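Local coordinates for protein 2-hydroxyisobutyryl-CoA mutase large subunit (Aquincola tertiaricarbonis, PDB 4R3U) that catalyses, together with the cobalamin-binding small subunit HcmB, the isomerization of 2-hydroxyisobutyryl-CoA and (S)-3-hydroxybutyryl-CoA, at residues Ala102-Thr110 with Val148-Asp156; Lys520-Leu528 with Leu542-Ala551. All blocks are in the same frame, centred on the assembly; numbering follows the deposited sequence.

Contact 1 (Ala102-Thr110 with Val148-Asp156); sequences AGFGTGEDT and VGREGVAID. With 5AD (5'-deoxyadenosine), chain G.
V153 supplies the main apolar side-chain contact between 148-156 and 102-110, meeting T110 at a slant. Its CG2 lies anti to the backbone N (chi1, measured to CG1, 74°), which brings that methyl against the first turn of helix 107-119, with V153 CG2 3.4 Å from T106 O. T110 presents its hydroxyl to the valine stem, T110 OG1 lying 3.3 Å from V153 CB. The same hydroxyl donates to F104 O (OG1 to O 2.7 Å), tilted 20° from the carbonyl plane, and so ties the loop back onto the helix. The F104 side chain sets off away from 148-156, its CB near G149 O beside the closer CA, and also packs on R113 of helix 107-119. With no side chains between them, G105 and G149 come within 3.8 Å, CA to CA. G105 N meets G149 O on an in-plane lone pair at 2.7 Å, and A154 N donates to G105 O almost along the C=O axis. Beside these bonds T106 N is held by D109 OD2, a carboxylate oxygen that also pairs with R504, and a water joins G107 N to A154 O. At the other end G103 O faces N6 of 5'-deoxyadenosine, modelled too close to be taken literally, and E151 O hydrogen-bonds cobalamin. This glycine-rich loop follows strand 97-102 in the TIM barrel and forms part of the adenosyl and cobalamin site at the strand ends.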
loop_
_atom_site.group_PDB
_atom_site.type_symbol
_atom_site.label_atom_id
_atom_site.label_comp_id
_atom_site.label_asym_id
_atom_site.label_seq_id
_atom_site.Cartn_x
_atom_site.Cartn_y
_atom_site.Cartn_z
ATOM N N ALA A 102 -3.803 2.433 22.077
ATOM C CA ALA A 102 -3.807 1.320 23.024
ATOM C C ALA A 102 -4.818 1.686 24.127
ATOM O O ALA A 102 -4.822 2.825 24.614
ATOM C CB ALA A 102 -2.413 1.119 23.623
ATOM N N GLY A 103 -5.676 0.730 24.485
ATOM C CA GLY A 103 -6.650 0.959 25.534
ATOM C C GLY A 103 -7.587 -0.200 25.736
ATOM O O GLY A 103 -8.315 -0.576 24.822
ATOM N N PHE A 104 -7.555 -0.784 26.939
ATOM C CA PHE A 104 -8.407 -1.880 27.412
ATOM C C PHE A 104 -8.080 -2.200 28.859
ATOM O O PHE A 104 -6.953 -1.975 29.309
ATOM C CB PHE A 104 -8.332 -3.145 26.536
ATOM C CG PHE A 104 -6.963 -3.759 26.376
ATOM C CD1 PHE A 104 -6.137 -3.389 25.319
ATOM C CD2 PHE A 104 -6.518 -4.750 27.246
ATOM C CE1 PHE A 104 -4.870 -3.950 25.178
ATOM C CE2 PHE A 104 -5.267 -5.333 27.084
ATOM C CZ PHE A 104 -4.449 -4.926 26.057
ATOM N N GLY A 105 -9.076 -2.719 29.556
ATOM C CA GLY A 105 -8.983 -3.142 30.941
ATOM C C GLY A 105 -8.568 -2.032 31.867
ATOM O O GLY A 105 -9.055 -0.899 31.753
ATOM N N THR A 106 -7.651 -2.360 32.783
ATOM C CA THR A 106 -7.093 -1.429 33.767
ATOM C C THR A 106 -5.771 -0.843 33.233
ATOM O O THR A 106 -5.281 -1.283 32.184
ATOM C CB THR A 106 -6.956 -2.118 35.150
ATOM O OG1 THR A 106 -5.931 -3.110 35.130
ATOM C CG2 THR A 106 -8.281 -2.685 35.698
ATOM N N GLY A 107 -5.217 0.132 33.954
ATOM C CA GLY A 107 -3.957 0.786 33.628
ATOM C C GLY A 107 -2.853 -0.188 33.284
ATOM O O GLY A 107 -2.204 -0.046 32.239
ATOM N N GLU A 108 -2.692 -1.233 34.135
ATOM C CA GLU A 108 -1.725 -2.342 34.010
ATOM C C GLU A 108 -1.846 -3.063 32.693
ATOM O O GLU A 108 -0.826 -3.404 32.099
ATOM C CB GLU A 108 -1.937 -3.369 35.129
ATOM C CG GLU A 108 -1.684 -2.830 36.520
ATOM C CD GLU A 108 -2.927 -2.403 37.268
ATOM O OE1 GLU A 108 -3.901 -1.972 36.614
ATOM O OE2 GLU A 108 -2.935 -2.521 38.515
ATOM N N ASP A 109 -3.097 -3.308 32.235
ATOM C CA ASP A 109 -3.390 -3.987 30.984
ATOM C C ASP A 109 -2.885 -3.188 29.763
ATOM O O ASP A 109 -2.131 -3.724 28.939
ATOM C CB ASP A 109 -4.892 -4.345 30.892
ATOM C CG ASP A 109 -5.383 -5.232 32.030
ATOM O OD1 ASP A 109 -4.612 -6.116 32.473
ATOM O OD2 ASP A 109 -6.540 -5.046 32.474
ATOM N N THR A 110 -3.270 -1.906 29.679
ATOM C CA THR A 110 -2.864 -0.966 28.615
ATOM C C THR A 110 -1.354 -0.669 28.693
ATOM O O THR A 110 -0.727 -0.477 27.653
ATOM C CB THR A 110 -3.763 0.301 28.656
ATOM O OG1 THR A 110 -5.110 -0.124 28.495
ATOM C CG2 THR A 110 -3.440 1.288 27.561
ATOM N N VAL A 148 -16.933 -1.210 31.795
ATOM C CA VAL A 148 -15.602 -0.937 32.389
ATOM C C VAL A 148 -14.465 -1.654 31.636
ATOM O O VAL A 148 -14.502 -2.879 31.523
ATOM C CB VAL A 148 -15.536 -1.223 33.917
ATOM C CG1 VAL A 148 -14.245 -0.662 34.506
ATOM C CG2 VAL A 148 -16.752 -0.656 34.639
ATOM N N GLY A 149 -13.484 -0.880 31.153
ATOM C CA GLY A 149 -12.300 -1.356 30.445
ATOM C C GLY A 149 -12.558 -2.119 29.165
ATOM O O GLY A 149 -11.650 -2.778 28.640
ATOM N N ARG A 150 -13.805 -2.044 28.652
ATOM C CA ARG A 150 -14.236 -2.746 27.446
ATOM C C ARG A 150 -13.718 -2.125 26.125
ATOM O O ARG A 150 -13.011 -2.796 25.379
ATOM C CB ARG A 150 -15.760 -2.889 27.467
ATOM C CG ARG A 150 -16.304 -3.731 26.331
ATOM C CD ARG A 150 -17.802 -3.965 26.422
ATOM N NE ARG A 150 -18.211 -4.758 27.581
ATOM C CZ ARG A 150 -18.107 -6.082 27.714
ATOM N NH1 ARG A 150 -17.609 -6.820 26.731
ATOM N NH2 ARG A 150 -18.520 -6.675 28.828
ATOM N N GLU A 151 -14.060 -0.842 25.857
ATOM C CA GLU A 151 -13.706 -0.109 24.624
ATOM C C GLU A 151 -12.407 0.715 24.694
ATOM O O GLU A 151 -11.966 1.274 23.686
ATOM C CB GLU A 151 -14.896 0.762 24.179
ATOM C CG GLU A 151 -16.142 -0.032 23.803
ATOM C CD GLU A 151 -17.074 0.708 22.873
ATOM O OE1 GLU A 151 -17.795 1.619 23.341
ATOM O OE2 GLU A 151 -17.074 0.384 21.666
ATOM N N GLY A 152 -11.802 0.743 25.874
ATOM C CA GLY A 152 -10.572 1.449 26.184
ATOM C C GLY A 152 -10.202 1.253 27.637
ATOM O O GLY A 152 -10.875 0.500 28.343
ATOM N N VAL A 153 -9.123 1.911 28.098
ATOM C CA VAL A 153 -8.685 1.780 29.482
ATOM C C VAL A 153 -9.645 2.525 30.443
ATOM O O VAL A 153 -10.254 3.527 30.057
ATOM C CB VAL A 153 -7.190 2.182 29.675
ATOM C CG1 VAL A 153 -6.985 3.689 29.608
ATOM C CG2 VAL A 153 -6.623 1.637 30.980
ATOM N N ALA A 154 -9.755 2.038 31.693
ATOM C CA ALA A 154 -10.540 2.670 32.736
ATOM C C ALA A 154 -9.617 3.559 33.564
ATOM O O ALA A 154 -8.577 3.083 34.048
ATOM C CB ALA A 154 -11.171 1.614 33.623
ATOM N N ILE A 155 -9.962 4.863 33.679
ATOM C CA ILE A 155 -9.242 5.788 34.535
ATOM C C ILE A 155 -10.276 6.473 35.445
ATOM O O ILE A 155 -11.172 7.170 34.958
ATOM C CB ILE A 155 -8.246 6.782 33.840
ATOM C CG1 ILE A 155 -7.282 6.074 32.840
ATOM C CG2 ILE A 155 -7.451 7.621 34.901
ATOM C CD1 ILE A 155 -6.111 5.258 33.439
ATOM N N ASP A 156 -10.176 6.231 36.770
ATOM C CA ASP A 156 -11.092 6.840 37.752
ATOM C C ASP A 156 -10.318 7.742 38.657
ATOM O O ASP A 156 -10.831 8.772 39.059
ATOM C CB ASP A 156 -11.843 5.785 38.604
ATOM C CG ASP A 156 -12.766 4.857 37.839
ATOM O OD1 ASP A 156 -13.183 5.218 36.739
ATOM O OD2 ASP A 156 -13.054 3.768 38.340
HETATM N N1 5AD G . -7.149 -0.039 21.016
HETATM C C2 5AD G . -6.733 0.285 19.725
HETATM N N3 5AD G . -7.615 1.006 18.881
HETATM C C4 5AD G . -8.797 1.436 19.374
HETATM N N9 5AD G . -9.807 2.116 18.828
HETATM C C8 5AD G . -10.701 2.352 19.792
HETATM N N7 5AD G . -10.313 1.758 20.908
HETATM C C5 5AD G . -9.120 1.202 20.664
HETATM C C6 5AD G . -8.301 0.491 21.454
HETATM N N6 5AD G . -8.747 0.265 22.678
HETATM C "C1'" 5AD G . -9.890 2.848 17.552
HETATM C "C2'" 5AD G . -9.930 2.019 16.316
HETATM C "C3'" 5AD G . -10.792 2.875 15.403
HETATM C "C4'" 5AD G . -11.194 4.104 16.219
HETATM C "C5'" 5AD G . -12.668 4.415 15.990
HETATM O "O4'" 5AD G . -11.093 3.632 17.537
HETATM O "O2'" 5AD G . -8.608 1.951 15.765
HETATM O "O3'" 5AD G . -10.028 3.240 14.238
HETATM O O HOH W 1 -9.556 1.258 22.520
HETATM O O HOH W 2 -7.124 1.360 35.795
#

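Contact 2 (Lys520-Leu528 with Leu542-Ala551); sequences KVQAMLDQL and LTIELVKAGA
V521 faces A549 and L528 faces L542 at the two ends of a nearly antiparallel helix pair, whose axes, inclined at 161° between their N-to-C directions, approach to 9.9 Å. Helix 542-549 closes in a Schellman motif at G550, and the chain then brings A551 CB up to V521 CG1. Midway, the two helices exchange knobs. M524 sits among L542, E545, L546 and A549, its chain extended beyond CG (chi2 -178°) so that SD passes over A549 CB at 4.1 Å and CE reaches E545 CB. L546 answers from the other helix, lodged among V521, M524, L525 and L528; its CD2 is 3.5 Å from M524 CB and also meets L525 CD2, the two leucines crossing at about a right angle. Its other methyl, CD1, packs on L528 CD2 at 3.9 Å. With CG anti to the backbone N (chi1 -162°), the L542 branch is directed at the other helix, and its CD2 lies 3.4 Å from Q527 CB and equally close to L528 N. L528 slides past L542 in the opposite direction, its CD1 4.0 Å from L542 CB. Replacing L542 by an alanine would probably open a gap beside Q527 CB and L528 N and leave the L528 side chain freer to turn. T543 OG1 borders this end 3.7 Å from L528 CD1, but its stronger polar partner is L539 O. No hydrogen bond crosses the interface, so the helices are joined by shape and by burial of apolar groups, with Q527 and E545 at the margin.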
loop_
_atom_site.group_PDB
_atom_site.type_symbol
_atom_site.label_atom_id
_atom_site.label_comp_id
_atom_site.label_asym_id
_atom_site.label_seq_id
_atom_site.Cartn_x
_atom_site.Cartn_y
_atom_site.Cartn_z
ATOM N N LYS A 520 -11.017 17.089 53.583
ATOM C CA LYS A 520 -10.195 17.947 52.721
ATOM C C LYS A 520 -10.633 17.870 51.249
ATOM O O LYS A 520 -10.705 18.909 50.592
ATOM C CB LYS A 520 -8.701 17.632 52.891
ATOM C CG LYS A 520 -7.763 18.616 52.195
ATOM C CD LYS A 520 -6.447 18.801 52.961
ATOM C CE LYS A 520 -5.334 19.461 52.158
ATOM N NZ LYS A 520 -5.673 20.824 51.645
ATOM N N VAL A 521 -10.950 16.653 50.742
ATOM C CA VAL A 521 -11.425 16.439 49.378
ATOM C C VAL A 521 -12.811 17.108 49.182
ATOM O O VAL A 521 -13.018 17.818 48.191
ATOM C CB VAL A 521 -11.391 14.923 48.972
ATOM C CG1 VAL A 521 -12.101 14.653 47.626
ATOM C CG2 VAL A 521 -9.960 14.398 48.925
ATOM N N GLN A 522 -13.733 16.919 50.140
ATOM C CA GLN A 522 -15.069 17.528 50.063
ATOM C C GLN A 522 -15.037 19.044 50.058
ATOM O O GLN A 522 -15.773 19.663 49.285
ATOM C CB GLN A 522 -16.017 16.981 51.139
ATOM C CG GLN A 522 -16.417 15.513 50.913
ATOM C CD GLN A 522 -16.973 15.233 49.550
ATOM O OE1 GLN A 522 -17.829 15.960 49.016
ATOM N NE2 GLN A 522 -16.481 14.173 48.950
ATOM N N ALA A 523 -14.144 19.630 50.881
ATOM C CA ALA A 523 -13.913 21.078 50.985
ATOM C C ALA A 523 -13.346 21.631 49.663
ATOM O O ALA A 523 -13.782 22.686 49.198
ATOM C CB ALA A 523 -12.950 21.366 52.122
ATOM N N MET A 524 -12.396 20.885 49.044
ATOM C CA MET A 524 -11.764 21.247 47.786
ATOM C C MET A 524 -12.786 21.192 46.636
ATOM O O MET A 524 -12.654 21.961 45.683
ATOM C CB MET A 524 -10.592 20.311 47.493
ATOM C CG MET A 524 -9.290 20.697 48.149
ATOM S SD MET A 524 -7.960 19.547 47.672
ATOM C CE MET A 524 -6.557 20.406 48.328
ATOM N N LEU A 525 -13.797 20.292 46.723
ATOM C CA LEU A 525 -14.866 20.201 45.730
ATOM C C LEU A 525 -15.762 21.448 45.828
ATOM O O LEU A 525 -16.183 21.987 44.805
ATOM C CB LEU A 525 -15.699 18.905 45.910
ATOM C CG LEU A 525 -15.049 17.600 45.426
ATOM C CD1 LEU A 525 -15.863 16.412 45.832
ATOM C CD2 LEU A 525 -14.793 17.600 43.908
ATOM N N ASP A 526 -16.008 21.928 47.060
ATOM C CA ASP A 526 -16.792 23.134 47.309
ATOM C C ASP A 526 -16.024 24.356 46.792
ATOM O O ASP A 526 -16.643 25.323 46.344
ATOM C CB ASP A 526 -17.101 23.303 48.804
ATOM C CG ASP A 526 -18.063 22.313 49.437
ATOM O OD1 ASP A 526 -18.757 21.591 48.687
ATOM O OD2 ASP A 526 -18.168 22.307 50.691
ATOM N N GLN A 527 -14.675 24.310 46.855
ATOM C CA GLN A 527 -13.829 25.379 46.332
ATOM C C GLN A 527 -13.918 25.345 44.800
ATOM O O GLN A 527 -13.969 26.398 44.175
ATOM C CB GLN A 527 -12.372 25.210 46.766
ATOM C CG GLN A 527 -12.049 25.553 48.203
ATOM C CD GLN A 527 -10.735 24.926 48.605
ATOM O OE1 GLN A 527 -10.671 24.100 49.519
ATOM N NE2 GLN A 527 -9.656 25.265 47.903
ATOM N N LEU A 528 -13.952 24.149 44.201
ATOM C CA LEU A 528 -14.064 23.988 42.747
ATOM C C LEU A 528 -15.337 24.632 42.147
ATOM O O LEU A 528 -15.251 25.290 41.109
ATOM C CB LEU A 528 -13.898 22.523 42.323
ATOM C CG LEU A 528 -13.611 22.294 40.852
ATOM C CD1 LEU A 528 -12.146 22.639 40.506
ATOM C CD2 LEU A 528 -13.963 20.878 40.474
ATOM N N LEU A 542 -6.823 23.803 40.899
ATOM C CA LEU A 542 -7.584 23.096 41.926
ATOM C C LEU A 542 -7.898 21.656 41.578
ATOM O O LEU A 542 -7.956 20.842 42.493
ATOM C CB LEU A 542 -8.843 23.883 42.334
ATOM C CG LEU A 542 -9.529 23.530 43.642
ATOM C CD1 LEU A 542 -8.549 23.433 44.787
ATOM C CD2 LEU A 542 -10.549 24.547 43.950
ATOM N N THR A 543 -8.107 21.339 40.273
ATOM C CA THR A 543 -8.347 19.970 39.802
ATOM C C THR A 543 -7.044 19.151 40.027
ATOM O O THR A 543 -7.132 17.971 40.391
ATOM C CB THR A 543 -8.827 19.928 38.343
ATOM O OG1 THR A 543 -9.857 20.886 38.132
ATOM C CG2 THR A 543 -9.345 18.551 37.935
ATOM N N ILE A 544 -5.848 19.788 39.857
ATOM C CA ILE A 544 -4.542 19.162 40.139
ATOM C C ILE A 544 -4.475 18.795 41.646
ATOM O O ILE A 544 -4.120 17.660 41.973
ATOM C CB ILE A 544 -3.296 19.984 39.636
ATOM C CG1 ILE A 544 -3.345 20.222 38.109
ATOM C CG2 ILE A 544 -1.975 19.279 39.994
ATOM C CD1 ILE A 544 -2.520 21.419 37.615
ATOM N N GLU A 545 -4.897 19.711 42.546
ATOM C CA GLU A 545 -4.912 19.442 43.988
ATOM C C GLU A 545 -5.902 18.344 44.379
ATOM O O GLU A 545 -5.586 17.474 45.200
ATOM C CB GLU A 545 -5.137 20.722 44.789
ATOM C CG GLU A 545 -3.896 21.603 44.878
ATOM C CD GLU A 545 -2.621 20.892 45.306
ATOM O OE1 GLU A 545 -2.616 20.316 46.418
ATOM O OE2 GLU A 545 -1.657 20.851 44.502
ATOM N N LEU A 546 -7.059 18.341 43.719
ATOM C CA LEU A 546 -8.115 17.359 43.926
ATOM C C LEU A 546 -7.675 15.927 43.611
ATOM O O LEU A 546 -7.751 15.068 44.493
ATOM C CB LEU A 546 -9.361 17.731 43.111
ATOM C CG LEU A 546 -10.335 18.713 43.776
ATOM C CD1 LEU A 546 -11.241 19.350 42.736
ATOM C CD2 LEU A 546 -11.148 18.027 44.879
ATOM N N VAL A 547 -7.230 15.669 42.370
ATOM C CA VAL A 547 -6.715 14.352 41.921
ATOM C C VAL A 547 -5.586 13.818 42.850
ATOM O O VAL A 547 -5.611 12.636 43.234
ATOM C CB VAL A 547 -6.360 14.288 40.405
ATOM C CG1 VAL A 547 -7.562 14.679 39.548
ATOM C CG2 VAL A 547 -5.139 15.131 40.050
ATOM N N LYS A 548 -4.667 14.734 43.284
ATOM C CA LYS A 548 -3.571 14.464 44.219
ATOM C C LYS A 548 -4.142 13.992 45.544
ATOM O O LYS A 548 -3.643 13.013 46.116
ATOM C CB LYS A 548 -2.724 15.729 44.459
ATOM C CG LYS A 548 -1.592 15.906 43.476
ATOM C CD LYS A 548 -1.003 17.292 43.532
ATOM C CE LYS A 548 0.382 17.343 42.923
ATOM N NZ LYS A 548 1.004 18.692 43.081
ATOM N N ALA A 549 -5.202 14.687 46.025
ATOM C CA ALA A 549 -5.841 14.422 47.306
ATOM C C ALA A 549 -6.634 13.095 47.369
ATOM O O ALA A 549 -7.040 12.666 48.455
ATOM C CB ALA A 549 -6.703 15.614 47.705
ATOM N N GLY A 550 -6.813 12.458 46.223
ATOM C CA GLY A 550 -7.531 11.195 46.103
ATOM C C GLY A 550 -8.933 11.296 45.523
ATOM O O GLY A 550 -9.706 10.336 45.614
ATOM N N ALA A 551 -9.273 12.456 44.905
ATOM C CA ALA A 551 -10.577 12.648 44.265
ATOM C C ALA A 551 -10.640 11.801 42.999
ATOM O O ALA A 551 -9.633 11.622 42.290
ATOM C CB ALA A 551 -10.781 14.114 43.900
#

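Overall arrangement
From the N terminus, the chain leaves strand 97-102, turns into helix 107-119, and returns after strand 125-128 and helix 131-135 for 148-156, closing contact 1 over 37 intervening residues. The rest of the barrel and further helices follow before contact 2 closes a short helical hairpin over 13 residues. The contacts therefore stand in series, neither nested nor crossed. The centres of contact 1 and contact 2 are about 24 Å apart; the nearest atoms of contact 1 and contact 2 are about 4 Å apart, without touching. Helix 501-515 packs on contact 1, and R516 beyond it reaches contact 2. The 148-156 loop, which reaches the cofactor at E151, also meets the C-terminal helices through D156, bonded to M553 by its backbone.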